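Local coordinates for envelope polyprotein (Puumala orthohantavirus, PDB 5FXU) that forms the ectodomain of the Gn envelope glycoprotein, an antigenic part of the hantaviral surface that probably helps the virus enter host cells, at residues H11-G16 with G129-C134; L91-P96 with L341-T346; L97-A102 with S238-I243; P123-I128 with Q147-N152. One frame throughout, in Å; residues are numbered along the deposited sequence.

Contact 1: residues H11-G16 with G129-C134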
loop_
_atom_site.group_PDB
_atom_site.type_symbol
_atom_site.label_atom_id
_atom_site.label_comp_id
_atom_site.label_asym_id
_atom_site.label_seq_id
_atom_site.Cartn_x
_atom_site.Cartn_y
_atom_site.Cartn_z
ATOM N N HIS A 11 -16.318 -7.903 -18.573
ATOM C CA HIS A 11 -17.169 -8.855 -19.355
ATOM C C HIS A 11 -16.483 -10.166 -19.681
ATOM O O HIS A 11 -17.134 -11.198 -19.648
ATOM C CB HIS A 11 -17.692 -8.252 -20.649
ATOM C CG HIS A 11 -18.709 -7.188 -20.429
ATOM N ND1 HIS A 11 -20.020 -7.454 -20.092
ATOM C CD2 HIS A 11 -18.594 -5.843 -20.462
ATOM C CE1 HIS A 11 -20.673 -6.314 -19.939
ATOM N NE2 HIS A 11 -19.831 -5.322 -20.159
ATOM N N THR A 12 -15.187 -10.123 -19.994
ATOM C CA THR A 12 -14.385 -11.330 -20.285
ATOM C C THR A 12 -13.140 -11.435 -19.398
ATOM O O THR A 12 -12.693 -10.455 -18.792
ATOM C CB THR A 12 -13.911 -11.384 -21.765
ATOM O OG1 THR A 12 -12.901 -10.387 -22.007
ATOM C CG2 THR A 12 -15.090 -11.195 -22.742
ATOM N N ILE A 13 -12.578 -12.635 -19.344
ATOM C CA ILE A 13 -11.293 -12.859 -18.676
ATOM C C ILE A 13 -10.150 -12.354 -19.570
ATOM O O ILE A 13 -9.202 -11.741 -19.073
ATOM C CB ILE A 13 -11.093 -14.351 -18.288
ATOM C CG1 ILE A 13 -12.205 -14.786 -17.319
ATOM C CG2 ILE A 13 -9.714 -14.578 -17.650
ATOM C CD1 ILE A 13 -12.250 -16.268 -17.021
ATOM N N GLY A 14 -10.239 -12.635 -20.872
ATOM C CA GLY A 14 -9.254 -12.168 -21.841
ATOM C C GLY A 14 -7.944 -12.929 -21.750
ATOM O O GLY A 14 -7.930 -14.158 -21.736
ATOM N N LEU A 15 -6.840 -12.192 -21.642
ATOM C CA LEU A 15 -5.491 -12.769 -21.767
ATOM C C LEU A 15 -4.985 -13.542 -20.526
ATOM O O LEU A 15 -3.805 -13.906 -20.469
ATOM C CB LEU A 15 -4.470 -11.672 -22.155
ATOM C CG LEU A 15 -4.567 -10.843 -23.426
ATOM C CD1 LEU A 15 -5.092 -11.675 -24.584
ATOM C CD2 LEU A 15 -5.376 -9.556 -23.265
ATOM N N GLY A 16 -5.841 -13.751 -19.524
ATOM C CA GLY A 16 -5.554 -14.692 -18.442
ATOM C C GLY A 16 -4.875 -14.166 -17.182
ATOM O O GLY A 16 -5.138 -14.680 -16.095
ATOM N N GLY A 129 -7.503 -10.592 -6.269
ATOM C CA GLY A 129 -7.644 -11.964 -6.683
ATOM C C GLY A 129 -7.936 -12.204 -8.140
ATOM O O GLY A 129 -8.032 -11.281 -8.932
ATOM N N PRO A 130 -8.075 -13.471 -8.510
ATOM C CA PRO A 130 -8.238 -13.769 -9.949
ATOM C C PRO A 130 -9.578 -13.302 -10.486
ATOM O O PRO A 130 -10.593 -13.277 -9.763
ATOM C CB PRO A 130 -8.087 -15.285 -10.035
ATOM C CG PRO A 130 -7.801 -15.755 -8.653
ATOM C CD PRO A 130 -8.144 -14.680 -7.675
ATOM N N ILE A 131 -9.576 -12.933 -11.755
ATOM C CA ILE A 131 -10.789 -12.453 -12.405
ATOM C C ILE A 131 -11.889 -13.540 -12.443
ATOM O O ILE A 131 -13.054 -13.190 -12.472
ATOM C CB ILE A 131 -10.467 -11.840 -13.786
ATOM C CG1 ILE A 131 -9.594 -10.590 -13.578
ATOM C CG2 ILE A 131 -11.735 -11.417 -14.523
ATOM C CD1 ILE A 131 -8.930 -10.013 -14.816
ATOM N N GLN A 132 -11.518 -14.826 -12.355
ATOM C CA GLN A 132 -12.477 -15.957 -12.287
ATOM C C GLN A 132 -13.438 -15.865 -11.102
ATOM O O GLN A 132 -14.543 -16.412 -11.155
ATOM C CB GLN A 132 -11.758 -17.317 -12.203
ATOM C CG GLN A 132 -11.121 -17.811 -13.501
ATOM C CD GLN A 132 -9.794 -17.103 -13.873
ATOM O OE1 GLN A 132 -9.240 -16.257 -13.109
ATOM N NE2 GLN A 132 -9.311 -17.402 -15.070
ATOM N N THR A 133 -13.022 -15.189 -10.035
ATOM C CA THR A 133 -13.880 -14.949 -8.878
ATOM C C THR A 133 -15.204 -14.278 -9.258
ATOM O O THR A 133 -16.234 -14.580 -8.666
ATOM C CB THR A 133 -13.176 -14.075 -7.822
ATOM O OG1 THR A 133 -11.858 -14.555 -7.631
ATOM C CG2 THR A 133 -13.887 -14.167 -6.483
ATOM N N CYS A 134 -15.156 -13.393 -10.247
ATOM C CA CYS A 134 -16.335 -12.777 -10.847
ATOM C C CYS A 134 -17.366 -13.750 -11.462
ATOM O O CYS A 134 -18.547 -13.420 -11.559
ATOM C CB CYS A 134 -15.889 -11.768 -11.917
ATOM S SG CYS A 134 -15.155 -10.242 -11.223
#
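Ile13 and Ile131 mark the closest approach of the two backbones, with CA atoms 6.3 Å apart. The 11-16 segment is irregular loop, and just after Ile13 it changes course at Gly14, whose phi is positive (74°). Opposite it, 129-134 leaves a strand through a type I turn from Pro130 to Thr133 and runs into a short helix. Pro130 O is gripped twice there: Thr133 N bonds it, and Thr133 OG1 lies 2.8 Å from Pro130 O, so backbone and side chain of Thr133 close the turn together. Cys134 N bonds Ile131 O at 3.1 Å.

No hydrogen bond links the two segments; side-chain packing joins them. Ile13 does most of the touching through its longer branch. Its CD1 lies 3.7 Å from Gln132 NE2 and 4.0 Å from Gln132 CG, while its CG2 comes within 3.8 Å of the same NE2. The two side chains cross at about a right angle. A bend at chi2 (76°) turns the Gln132 chain so that its amide nitrogen rests against both Ile13 methyls. Beside this pair, Ile13 CG1 and Ile131 CG2 make a looser apolar contact at 4.4 Å.

Ile131 is buried, with Pro10 and Val20 also against it, whereas the loop carrying Ile13 is on the more open side. The contact lays the loop between strands 3-9 and 19-30 on the turn joining strand 120-130 to helix 133-136. The Cys9-Cys134 disulfide fastens the same helix to the end of strand 3-9.

Contact 2: residues L91-P96 with L341-T346; sequences LCLVPP and LPLTWT
Leu93 and Leu343 make the apolar part of the contact, methyl against methyl: their CD1 atoms are 3.5 Å apart, tighter than usual van der Waals distance. The side chains approach at a slant, and Phe57 of strand 54-64 packs on both. A second, looser patch brings Cys92 CB to 4.0 Å from Thr344 CG2. Leu343 CD1 also comes within 4.3 Å of Cys92 O, so this one methyl meets both a side chain and the backbone of the loop.

Covalent and backbone bonds shape the 91-96 loop. Cys92 is the centre of an inverse gamma turn closed by Leu93 N to Leu91 O at 2.8 Å, and its SG forms a disulfide with Cys111 of strand 107-116. The turn sets the Cys92 and Leu93 side chains beside the break in strand 340-354, where Leu343 lies between two strand pieces.

Polar bonding is directed outward from the pair of segments. With chi1 at 71°, Thr344 OG1 sits between its own backbone N and carbonyl carbon and bonds Asp113 OD2, while CG2 is left to meet Cys92.

No hydrogen bond crosses between the segments. Near the centre of the chain, the contact therefore depends on buried methyl and methylene packing, with the disulfide fixing one side and the Asp113 bond fixing the rotation of the threonine on the other.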
loop_
_atom_site.group_PDB
_atom_site.type_symbol
_atom_site.label_atom_id
_atom_site.label_comp_id
_atom_site.label_asym_id
_atom_site.label_seq_id
_atom_site.Cartn_x
_atom_site.Cartn_y
_atom_site.Cartn_z
ATOM N N LEU A 91 -1.421 -7.744 8.270
ATOM C CA LEU A 91 -1.056 -6.550 7.518
ATOM C C LEU A 91 -0.577 -6.920 6.118
ATOM O O LEU A 91 -0.156 -8.055 5.870
ATOM C CB LEU A 91 -0.003 -5.703 8.230
ATOM C CG LEU A 91 -0.607 -4.734 9.245
ATOM C CD1 LEU A 91 -1.125 -5.472 10.467
ATOM C CD2 LEU A 91 0.408 -3.683 9.646
ATOM N N CYS A 92 -0.671 -5.942 5.215
ATOM C CA CYS A 92 -0.257 -6.110 3.838
ATOM C C CYS A 92 1.250 -6.112 3.684
ATOM O O CYS A 92 1.814 -5.165 3.170
ATOM C CB CYS A 92 -0.923 -5.050 2.925
ATOM S SG CYS A 92 -2.729 -5.166 2.794
ATOM N N LEU A 93 1.861 -7.207 4.114
ATOM C CA LEU A 93 3.262 -7.538 3.859
ATOM C C LEU A 93 3.233 -8.761 2.971
ATOM O O LEU A 93 3.219 -9.899 3.445
ATOM C CB LEU A 93 4.030 -7.898 5.134
ATOM C CG LEU A 93 4.646 -6.780 5.936
ATOM C CD1 LEU A 93 3.536 -6.042 6.658
ATOM C CD2 LEU A 93 5.642 -7.342 6.939
ATOM N N VAL A 94 3.234 -8.531 1.685
ATOM C CA VAL A 94 3.026 -9.588 0.736
ATOM C C VAL A 94 4.409 -10.085 0.296
ATOM O O VAL A 94 5.298 -9.288 0.019
ATOM C CB VAL A 94 2.182 -9.066 -0.436
ATOM C CG1 VAL A 94 1.837 -10.198 -1.378
ATOM C CG2 VAL A 94 0.911 -8.414 0.094
ATOM N N PRO A 95 4.617 -11.406 0.278
ATOM C CA PRO A 95 5.928 -11.894 -0.153
ATOM C C PRO A 95 6.139 -11.696 -1.628
ATOM O O PRO A 95 5.173 -11.555 -2.370
ATOM C CB PRO A 95 5.889 -13.393 0.163
ATOM C CG PRO A 95 4.806 -13.553 1.163
ATOM C CD PRO A 95 3.790 -12.500 0.823
ATOM N N PRO A 96 7.398 -11.725 -2.066
ATOM C CA PRO A 96 7.673 -11.646 -3.518
ATOM C C PRO A 96 6.978 -12.755 -4.295
ATOM O O PRO A 96 6.800 -13.830 -3.763
ATOM C CB PRO A 96 9.189 -11.815 -3.604
ATOM C CG PRO A 96 9.717 -11.609 -2.223
ATOM C CD PRO A 96 8.620 -11.880 -1.256
ATOM N N LEU A 341 9.618 4.347 3.608
ATOM C CA LEU A 341 8.722 4.048 2.487
ATOM C C LEU A 341 7.451 3.451 3.051
ATOM O O LEU A 341 7.501 2.621 3.968
ATOM C CB LEU A 341 9.345 3.032 1.529
ATOM C CG LEU A 341 10.465 3.566 0.630
ATOM C CD1 LEU A 341 11.274 2.416 0.070
ATOM C CD2 LEU A 341 9.911 4.408 -0.494
ATOM N N PRO A 342 6.300 3.848 2.500
ATOM C CA PRO A 342 5.060 3.307 3.031
ATOM C C PRO A 342 4.793 1.881 2.541
ATOM O O PRO A 342 5.200 1.522 1.422
ATOM C CB PRO A 342 4.015 4.282 2.508
ATOM C CG PRO A 342 4.600 4.793 1.211
ATOM C CD PRO A 342 6.070 4.877 1.468
ATOM N N LEU A 343 4.089 1.098 3.365
ATOM C CA LEU A 343 3.746 -0.289 3.038
ATOM C C LEU A 343 2.752 -0.405 1.895
ATOM O O LEU A 343 2.857 -1.316 1.071
ATOM C CB LEU A 343 3.198 -1.038 4.260
ATOM C CG LEU A 343 4.154 -1.354 5.391
ATOM C CD1 LEU A 343 3.649 -2.612 6.093
ATOM C CD2 LEU A 343 5.601 -1.535 4.972
ATOM N N THR A 344 1.774 0.491 1.882
ATOM C CA THR A 344 0.829 0.615 0.783
ATOM C C THR A 344 0.770 2.061 0.338
ATOM O O THR A 344 1.115 2.958 1.097
ATOM C CB THR A 344 -0.590 0.177 1.163
ATOM O OG1 THR A 344 -1.177 1.142 2.052
ATOM C CG2 THR A 344 -0.569 -1.212 1.809
ATOM N N TRP A 345 0.361 2.263 -0.905
ATOM C CA TRP A 345 0.328 3.590 -1.513
ATOM C C TRP A 345 -0.796 3.620 -2.535
ATOM O O TRP A 345 -0.881 2.736 -3.395
ATOM C CB TRP A 345 1.662 3.910 -2.204
ATOM C CG TRP A 345 1.729 5.314 -2.763
ATOM C CD1 TRP A 345 2.172 6.417 -2.118
ATOM C CD2 TRP A 345 1.330 5.738 -4.065
ATOM N NE1 TRP A 345 2.083 7.519 -2.938
ATOM C CE2 TRP A 345 1.562 7.132 -4.142
ATOM C CE3 TRP A 345 0.803 5.080 -5.183
ATOM C CZ2 TRP A 345 1.285 7.890 -5.299
ATOM C CZ3 TRP A 345 0.524 5.831 -6.349
ATOM C CH2 TRP A 345 0.771 7.216 -6.393
ATOM N N THR A 346 -1.659 4.619 -2.408
ATOM C CA THR A 346 -2.800 4.799 -3.274
ATOM C C THR A 346 -2.691 6.190 -3.891
ATOM O O THR A 346 -2.506 7.193 -3.190
ATOM C CB THR A 346 -4.132 4.610 -2.502
ATOM O OG1 THR A 346 -4.169 3.290 -1.922
ATOM C CG2 THR A 346 -5.319 4.741 -3.426
#

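Contact 3: residues L97-A102 with S238-I243; sequences LVIETA and SEPLYI
Leu97 O, at the head of the turn that presents Ile99 and Glu100 to Pro240, is gripped by two donors of one residue. Thr101 N reaches Leu97 O at 3.0 Å and Thr101 OG1 reaches the same Leu97 O at 2.7 Å, from opposite faces of the carbonyl plane. The hydroxyl is thus turned back on the preceding coil: although Thr101 is at the N-cap position before helix 102-105, its side chain makes no capping bond. Glu100 adds a weak link, its OE2 lying 3.5 Å from Leu97 N, while a hydrogen bond to Tyr229 OH holds the same oxygen from strand 228-234.

Residues 98-100 have helical backbone angles, and a type I turn from Ile99 to Ala102 overlaps them, with Ala102 N bonded to Ile99 O at 3.2 Å. The turn thereby brings its backbone against Pro240, next to the break in strand 237-243 at Glu239. Here the loop between strand 79-89 and helix 102-105 packs against the antiparallel pair of strands 228-234 and 237-243.

Pro240 CG is the point of touch. It lies 3.9 Å from Ile99 O and 4.0 Å from Glu100 CA, so the ring meets the turn's backbone more closely than its side chains. Ile99 CG2 is a more distant neighbour, 4.4 Å from Pro240 CG. The far end of Ile99 leads away from the proline into a buried apolar setting with Val94, Leu19 and Ile231. Tyr242, two residues beyond Pro240, stacks its ring with that of Tyr229.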
loop_
_atom_site.group_PDB
_atom_site.type_symbol
_atom_site.label_atom_id
_atom_site.label_comp_id
_atom_site.label_asym_id
_atom_site.label_seq_id
_atom_site.Cartn_x
_atom_site.Cartn_y
_atom_site.Cartn_z
ATOM N N LEU A 97 6.556 -12.437 -5.511
ATOM C CA LEU A 97 5.878 -13.340 -6.457
ATOM C C LEU A 97 4.405 -13.658 -6.182
ATOM O O LEU A 97 3.721 -14.171 -7.061
ATOM C CB LEU A 97 6.671 -14.647 -6.659
ATOM C CG LEU A 97 8.167 -14.481 -6.986
ATOM C CD1 LEU A 97 8.794 -15.844 -7.228
ATOM C CD2 LEU A 97 8.419 -13.558 -8.188
ATOM N N VAL A 98 3.900 -13.374 -4.987
ATOM C CA VAL A 98 2.547 -13.809 -4.616
ATOM C C VAL A 98 1.493 -13.105 -5.479
ATOM O O VAL A 98 0.661 -13.776 -6.097
ATOM C CB VAL A 98 2.297 -13.626 -3.111
ATOM C CG1 VAL A 98 0.838 -13.790 -2.760
ATOM C CG2 VAL A 98 3.150 -14.611 -2.335
ATOM N N ILE A 99 1.553 -11.773 -5.535
ATOM C CA ILE A 99 0.639 -11.025 -6.380
ATOM C C ILE A 99 0.947 -11.300 -7.865
ATOM O O ILE A 99 0.030 -11.499 -8.665
ATOM C CB ILE A 99 0.655 -9.513 -6.067
ATOM C CG1 ILE A 99 0.013 -9.271 -4.706
ATOM C CG2 ILE A 99 -0.106 -8.728 -7.131
ATOM C CD1 ILE A 99 0.278 -7.908 -4.118
ATOM N N GLU A 100 2.227 -11.300 -8.222
ATOM C CA GLU A 100 2.635 -11.449 -9.630
ATOM C C GLU A 100 2.131 -12.727 -10.263
ATOM O O GLU A 100 1.819 -12.737 -11.440
ATOM C CB GLU A 100 4.158 -11.372 -9.782
ATOM C CG GLU A 100 4.764 -10.028 -9.366
ATOM C CD GLU A 100 5.322 -10.033 -7.947
ATOM O OE1 GLU A 100 4.540 -10.269 -6.976
ATOM O OE2 GLU A 100 6.541 -9.795 -7.797
ATOM N N THR A 101 2.013 -13.790 -9.473
ATOM C CA THR A 101 1.570 -15.097 -9.988
ATOM C C THR A 101 0.190 -15.522 -9.506
ATOM O O THR A 101 -0.214 -16.672 -9.734
ATOM C CB THR A 101 2.582 -16.213 -9.643
ATOM O OG1 THR A 101 2.648 -16.391 -8.221
ATOM C CG2 THR A 101 3.947 -15.845 -10.162
ATOM N N ALA A 102 -0.561 -14.606 -8.906
ATOM C CA ALA A 102 -1.885 -14.933 -8.366
ATOM C C ALA A 102 -2.897 -15.374 -9.437
ATOM O O ALA A 102 -3.788 -16.175 -9.151
ATOM C CB ALA A 102 -2.439 -13.774 -7.551
ATOM N N SER A 238 -6.310 -5.219 -13.598
ATOM C CA SER A 238 -5.145 -5.066 -14.468
ATOM C C SER A 238 -4.236 -6.208 -14.210
ATOM O O SER A 238 -4.417 -6.961 -13.248
ATOM C CB SER A 238 -4.347 -3.739 -14.199
ATOM O OG SER A 238 -3.535 -3.772 -12.996
ATOM N N GLU A 239 -3.221 -6.305 -15.045
ATOM C CA GLU A 239 -2.070 -7.112 -14.721
ATOM C C GLU A 239 -1.186 -6.372 -13.711
ATOM O O GLU A 239 -1.147 -5.151 -13.709
ATOM C CB GLU A 239 -1.290 -7.428 -15.979
ATOM C CG GLU A 239 -2.090 -8.365 -16.853
ATOM C CD GLU A 239 -1.379 -8.762 -18.122
ATOM O OE1 GLU A 239 -0.663 -7.924 -18.724
ATOM O OE2 GLU A 239 -1.554 -9.931 -18.520
ATOM N N PRO A 240 -0.453 -7.112 -12.869
ATOM C CA PRO A 240 0.455 -6.437 -11.942
ATOM C C PRO A 240 1.532 -5.597 -12.653
ATOM O O PRO A 240 2.040 -5.991 -13.693
ATOM C CB PRO A 240 1.109 -7.592 -11.179
ATOM C CG PRO A 240 0.237 -8.780 -11.470
ATOM C CD PRO A 240 -0.284 -8.570 -12.833
ATOM N N LEU A 241 1.808 -4.430 -12.094
ATOM C CA LEU A 241 2.810 -3.496 -12.594
ATOM C C LEU A 241 3.929 -3.411 -11.544
ATOM O O LEU A 241 3.671 -3.118 -10.385
ATOM C CB LEU A 241 2.142 -2.152 -12.780
ATOM C CG LEU A 241 3.028 -0.938 -12.994
ATOM C CD1 LEU A 241 3.832 -1.065 -14.284
ATOM C CD2 LEU A 241 2.147 0.302 -13.011
ATOM N N TYR A 242 5.144 -3.748 -11.959
ATOM C CA TYR A 242 6.323 -3.744 -11.129
ATOM C C TYR A 242 6.935 -2.333 -11.131
ATOM O O TYR A 242 7.147 -1.744 -12.187
ATOM C CB TYR A 242 7.308 -4.767 -11.687
ATOM C CG TYR A 242 8.586 -4.974 -10.884
ATOM C CD1 TYR A 242 9.664 -4.069 -10.971
ATOM C CD2 TYR A 242 8.749 -6.108 -10.059
ATOM C CE1 TYR A 242 10.836 -4.274 -10.240
ATOM C CE2 TYR A 242 9.925 -6.325 -9.352
ATOM C CZ TYR A 242 10.960 -5.414 -9.453
ATOM O OH TYR A 242 12.109 -5.631 -8.749
ATOM N N ILE A 243 7.220 -1.795 -9.949
ATOM C CA ILE A 243 7.855 -0.466 -9.809
ATOM C C ILE A 243 9.192 -0.667 -9.105
ATOM O O ILE A 243 9.198 -1.161 -7.989
ATOM C CB ILE A 243 7.003 0.503 -8.952
ATOM C CG1 ILE A 243 5.551 0.591 -9.443
ATOM C CG2 ILE A 243 7.666 1.872 -8.853
ATOM C CD1 ILE A 243 5.371 1.243 -10.784
#

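Contact 4: residues P123-I128 with Q147-N152; sequences PTVFLI and QRIQVN
Val125 and Ile149 meet through torsions that aim a methyl of each into the space between their strands. In Val125, chi1 of 173° puts CG1 opposite the backbone N and swings CG2 round to the N side. In Ile149, chi1 of -45° sets CG1 opposite the carbonyl carbon, and an extended chi2 (175°) carries CD1 straight out. The two side chains reach toward each other tip to tip, with Val125 CG2 3.7 Å from Ile149 CD1.

Two residues further along both strands, the pattern repeats with a different approach. Leu127 CD2 comes in at a slant to Val151 and touches both its branches, 3.8 Å from CG1 and 4.1 Å from CG2.

All four residues are buried, and Leu5 of strand 3-9 packs on Val125, Leu127 and Ile149 alike. Between these inward residues Phe126 faces the other side of its strand, where its ring meets that of Phe194 edge to face. Gln150 and Asn152 likewise turn from the interface, and Gln150 NE2 bonds Asn152 OD1 at 2.8 Å.

No hydrogen bond joins the segments, and Val125 CA stands 9.1 Å from Ile149 CA, as Leu127 CA does from Val151 CA. Such spacing, with alternate residues of two strands meeting between separate sheets, fits face-to-face packing as in a beta sandwich, in keeping with the kinship of the Gn head to the immunoglobulin-like E-set folds.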
loop_
_atom_site.group_PDB
_atom_site.type_symbol
_atom_site.label_atom_id
_atom_site.label_comp_id
_atom_site.label_asym_id
_atom_site.label_seq_id
_atom_site.Cartn_x
_atom_site.Cartn_y
_atom_site.Cartn_z
ATOM N N PRO A 123 -8.578 0.494 9.955
ATOM C CA PRO A 123 -8.035 -0.444 8.987
ATOM C C PRO A 123 -8.591 -0.199 7.575
ATOM O O PRO A 123 -9.749 0.174 7.429
ATOM C CB PRO A 123 -8.518 -1.818 9.484
ATOM C CG PRO A 123 -9.128 -1.595 10.825
ATOM C CD PRO A 123 -9.569 -0.155 10.824
ATOM N N THR A 124 -7.740 -0.362 6.562
ATOM C CA THR A 124 -8.156 -0.315 5.191
ATOM C C THR A 124 -7.926 -1.740 4.717
ATOM O O THR A 124 -6.809 -2.250 4.757
ATOM C CB THR A 124 -7.337 0.692 4.338
ATOM O OG1 THR A 124 -7.667 2.043 4.698
ATOM C CG2 THR A 124 -7.660 0.546 2.866
ATOM N N VAL A 125 -8.999 -2.390 4.292
ATOM C CA VAL A 125 -8.934 -3.778 3.820
ATOM C C VAL A 125 -8.755 -3.793 2.309
ATOM O O VAL A 125 -9.498 -3.139 1.607
ATOM C CB VAL A 125 -10.202 -4.541 4.214
ATOM C CG1 VAL A 125 -10.216 -5.920 3.591
ATOM C CG2 VAL A 125 -10.280 -4.642 5.721
ATOM N N PHE A 126 -7.777 -4.553 1.848
ATOM C CA PHE A 126 -7.504 -4.736 0.426
ATOM C C PHE A 126 -7.815 -6.175 0.053
ATOM O O PHE A 126 -7.392 -7.102 0.751
ATOM C CB PHE A 126 -6.032 -4.470 0.132
ATOM C CG PHE A 126 -5.642 -3.029 0.288
ATOM C CD1 PHE A 126 -5.201 -2.532 1.533
ATOM C CD2 PHE A 126 -5.716 -2.148 -0.782
ATOM C CE1 PHE A 126 -4.851 -1.187 1.693
ATOM C CE2 PHE A 126 -5.383 -0.799 -0.620
ATOM C CZ PHE A 126 -4.951 -0.321 0.626
ATOM N N LEU A 127 -8.523 -6.365 -1.063
ATOM C CA LEU A 127 -8.807 -7.702 -1.601
ATOM C C LEU A 127 -8.366 -7.747 -3.027
ATOM O O LEU A 127 -8.792 -6.928 -3.839
ATOM C CB LEU A 127 -10.288 -7.954 -1.509
ATOM C CG LEU A 127 -10.798 -9.284 -2.028
ATOM C CD1 LEU A 127 -10.296 -10.417 -1.161
ATOM C CD2 LEU A 127 -12.317 -9.272 -2.029
ATOM N N ILE A 128 -7.480 -8.689 -3.326
ATOM C CA ILE A 128 -6.916 -8.874 -4.671
ATOM C C ILE A 128 -7.082 -10.326 -5.046
ATOM O O ILE A 128 -6.804 -11.209 -4.250
ATOM C CB ILE A 128 -5.420 -8.595 -4.671
ATOM C CG1 ILE A 128 -5.159 -7.157 -4.212
ATOM C CG2 ILE A 128 -4.815 -8.783 -6.058
ATOM C CD1 ILE A 128 -3.713 -6.900 -3.840
ATOM N N GLN A 147 -16.303 -5.834 12.841
ATOM C CA GLN A 147 -16.899 -5.274 11.629
ATOM C C GLN A 147 -17.116 -6.358 10.590
ATOM O O GLN A 147 -16.294 -7.248 10.423
ATOM C CB GLN A 147 -16.027 -4.146 11.057
ATOM C CG GLN A 147 -16.417 -2.752 11.526
ATOM C CD GLN A 147 -17.755 -2.265 10.990
ATOM O OE1 GLN A 147 -18.188 -2.664 9.909
ATOM N NE2 GLN A 147 -18.408 -1.379 11.743
ATOM N N ARG A 148 -18.242 -6.265 9.903
ATOM C CA ARG A 148 -18.560 -7.146 8.802
ATOM C C ARG A 148 -18.352 -6.334 7.513
ATOM O O ARG A 148 -18.664 -5.137 7.462
ATOM C CB ARG A 148 -20.014 -7.642 8.896
ATOM C CG ARG A 148 -20.369 -8.686 9.985
ATOM C CD ARG A 148 -20.820 -10.006 9.331
ATOM N NE ARG A 148 -21.792 -10.770 10.141
ATOM C CZ ARG A 148 -21.485 -11.663 11.091
ATOM N NH1 ARG A 148 -20.219 -11.947 11.401
ATOM N NH2 ARG A 148 -22.461 -12.286 11.749
ATOM N N ILE A 149 -17.819 -6.991 6.486
ATOM C CA ILE A 149 -17.577 -6.359 5.211
ATOM C C ILE A 149 -18.277 -7.164 4.140
ATOM O O ILE A 149 -18.008 -8.342 3.937
ATOM C CB ILE A 149 -16.074 -6.262 4.882
ATOM C CG1 ILE A 149 -15.281 -5.786 6.109
ATOM C CG2 ILE A 149 -15.851 -5.341 3.685
ATOM C CD1 ILE A 149 -13.783 -5.773 5.912
ATOM N N GLN A 150 -19.160 -6.479 3.433
ATOM C CA GLN A 150 -19.880 -7.016 2.303
ATOM C C GLN A 150 -19.055 -6.777 1.033
ATOM O O GLN A 150 -18.861 -5.638 0.610
ATOM C CB GLN A 150 -21.236 -6.305 2.220
ATOM C CG GLN A 150 -22.088 -6.572 0.982
ATOM C CD GLN A 150 -22.803 -7.895 0.996
ATOM O OE1 GLN A 150 -22.722 -8.658 1.952
ATOM N NE2 GLN A 150 -23.547 -8.157 -0.060
ATOM N N VAL A 151 -18.562 -7.859 0.444
ATOM C CA VAL A 151 -17.903 -7.798 -0.848
ATOM C C VAL A 151 -18.982 -7.962 -1.890
ATOM O O VAL A 151 -19.713 -8.937 -1.842
ATOM C CB VAL A 151 -16.840 -8.894 -1.017
ATOM C CG1 VAL A 151 -16.091 -8.704 -2.335
ATOM C CG2 VAL A 151 -15.836 -8.873 0.131
ATOM N N ASN A 152 -19.088 -7.012 -2.815
ATOM C CA ASN A 152 -20.067 -7.048 -3.899
ATOM C C ASN A 152 -19.345 -7.064 -5.225
ATOM O O ASN A 152 -18.599 -6.129 -5.550
ATOM C CB ASN A 152 -21.000 -5.846 -3.859
ATOM C CG ASN A 152 -21.955 -5.892 -2.680
ATOM O OD1 ASN A 152 -22.557 -6.925 -2.382
ATOM N ND2 ASN A 152 -22.114 -4.756 -2.008
#

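How the contacts relate
From the N terminus, contact 1 is the first to open: the loop after strand 3-9 waits for the turn at 129-134, over a hundred residues later. Before it closes, contacts 2 and 3 open from consecutive loop segments, 91-96 and 97-102, and touch through Val94 and Ile99. Contact 4 opens on strand 120-130, directly ahead of 129-134, and closes at 147-152 after the shortest loop of the four. Contact 1 crosses all the others; contact 4 nests within contact 3, and that within contact 2, the last to close, on strand 340-354. Phe126 packs against Cys92 and Ile128 against Ile99, so strand 120-130 joins the packing against strand 147-155 to the loop before helix 102-105.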